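Local coordinates for protein spindle pole body component (Chaetomium thermophilum, PDB 6L82) that is the N-terminal piece of GCP5, a member of the gamma-tubulin complex protein family that probably binds gamma-tubulin and microtubule minus ends, at residues D17-V20 with S21-G25. Sequence-based numbering, arbitrary orientation.
Sequences DDLV and SAIVG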
loop_
_atom_site.group_PDB
_atom_site.type_symbol
_atom_site.label_atom_id
_atom_site.label_comp_id
_atom_site.label_asym_id
_atom_site.label_seq_id
_atom_site.Cartn_x
_atom_site.Cartn_y
_atom_site.Cartn_z
ATOM N N ASP A 17 -4.618 4.274 -12.455
ATOM C CA ASP A 17 -6.068 4.147 -12.622
ATOM C C ASP A 17 -6.678 3.173 -11.621
ATOM O O ASP A 17 -7.749 3.435 -11.062
ATOM C CB ASP A 17 -6.414 3.668 -14.044
ATOM C CG ASP A 17 -6.273 4.739 -15.106
ATOM O OD1 ASP A 17 -5.670 4.457 -16.167
ATOM O OD2 ASP A 17 -6.852 5.832 -14.936
ATOM N N ASP A 18 -6.072 1.987 -11.469
ATOM C CA ASP A 18 -6.587 1.014 -10.503
ATOM C C ASP A 18 -6.574 1.599 -9.107
ATOM O O ASP A 18 -7.547 1.468 -8.356
ATOM C CB ASP A 18 -5.775 -0.285 -10.527
ATOM C CG ASP A 18 -5.706 -0.930 -11.913
ATOM O OD1 ASP A 18 -6.516 -0.574 -12.798
ATOM O OD2 ASP A 18 -4.863 -1.836 -12.089
ATOM N N LEU A 19 -5.472 2.263 -8.745
ATOM C CA LEU A 19 -5.343 2.784 -7.394
ATOM C C LEU A 19 -6.442 3.801 -7.129
ATOM O O LEU A 19 -7.137 3.738 -6.109
ATOM C CB LEU A 19 -3.954 3.403 -7.207
ATOM C CG LEU A 19 -3.416 3.469 -5.777
ATOM C CD1 LEU A 19 -3.319 2.056 -5.179
ATOM C CD2 LEU A 19 -2.057 4.174 -5.715
ATOM N N VAL A 20 -6.669 4.696 -8.087
ATOM C CA VAL A 20 -7.727 5.682 -7.938
ATOM C C VAL A 20 -9.082 4.993 -7.841
ATOM O O VAL A 20 -9.847 5.216 -6.897
ATOM C CB VAL A 20 -7.666 6.675 -9.104
ATOM C CG1 VAL A 20 -8.949 7.502 -9.172
ATOM C CG2 VAL A 20 -6.402 7.531 -8.963
ATOM N N SER A 21 -9.379 4.118 -8.800
ATOM C CA SER A 21 -10.671 3.434 -8.832
ATOM C C SER A 21 -10.916 2.623 -7.561
ATOM O O SER A 21 -12.025 2.629 -7.016
ATOM C CB SER A 21 -10.739 2.533 -10.072
ATOM O OG SER A 21 -11.966 1.831 -10.127
ATOM N N ALA A 22 -9.887 1.936 -7.057
ATOM C CA ALA A 22 -10.074 1.117 -5.864
ATOM C C ALA A 22 -10.244 1.945 -4.586
ATOM O O ALA A 22 -10.887 1.479 -3.641
ATOM C CB ALA A 22 -8.897 0.157 -5.704
ATOM N N ILE A 23 -9.685 3.152 -4.510
ATOM C CA ILE A 23 -9.580 3.881 -3.240
ATOM C C ILE A 23 -10.533 5.070 -3.178
ATOM O O ILE A 23 -11.271 5.228 -2.205
ATOM C CB ILE A 23 -8.128 4.335 -2.970
ATOM C CG1 ILE A 23 -7.256 3.134 -2.651
ATOM C CG2 ILE A 23 -8.096 5.371 -1.834
ATOM C CD1 ILE A 23 -5.795 3.468 -2.628
ATOM N N VAL A 24 -10.517 5.929 -4.197
ATOM C CA VAL A 24 -11.159 7.234 -4.081
ATOM C C VAL A 24 -12.670 7.113 -4.173
ATOM O O VAL A 24 -13.407 7.665 -3.347
ATOM C CB VAL A 24 -10.621 8.194 -5.152
ATOM C CG1 VAL A 24 -11.318 9.535 -5.018
ATOM C CG2 VAL A 24 -9.125 8.357 -5.000
ATOM N N GLY A 25 -13.146 6.418 -5.187
ATOM C CA GLY A 25 -14.559 6.330 -5.455
ATOM C C GLY A 25 -14.804 6.268 -6.950
ATOM O O GLY A 25 -13.926 5.888 -7.722
#
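L19 and I23, one helical turn apart, lie side by side and point the same way at the C-terminal end of helix 5-23. L19 turns CG opposite its backbone N (chi1 -155°), which brings CG and CD1 to 3.9 and 3.8 Å from I23 CD1. I23 carries CG1 anti to its carbonyl carbon (chi1 -70°) and extends the chain from there, laying its CD1 alongside the leucine branch, while CB comes within 3.3 Å of L19 O. Branched apolar residues suit both places: L19 is buried, and I23 packs on an apolar side chain of another protein's chain. V20 and V24 form a looser pair one step round the helix, V20 CG1, opposite its own backbone N, lying 4.3 Å from V24 CG2, which stands opposite its own carbonyl carbon.

The backbone beneath changes as the helix runs out. S21 N donates to D17 O and A22 N to D18 O at 2.7 Å. I23 N then makes a weak, bent bond to L19 O (130° at the hydrogen) and a second bond, of 3.2 Å, to V20 O, which it approaches from above the carbonyl plane. V24 N reaches the same oxygen in that plane at 2.9 Å, so two amides grip V20 O. G25, with its positive phi, leaves the helical path; a CB there would be pressed against the preceding carbonyl oxygen. The small S21 and A22 suit the exposed part of this turn.

The acids D17 and D18 suit partly exposed positions, with long, weak ion pairs from D17 OD2 to R38 and from D18 OD2 to a basic side chain of the other protein's chain. Within its own chain, this end of helix 5-23 lies against helix 31-45, where V20 touches C37 and V41 and V24 touches R34.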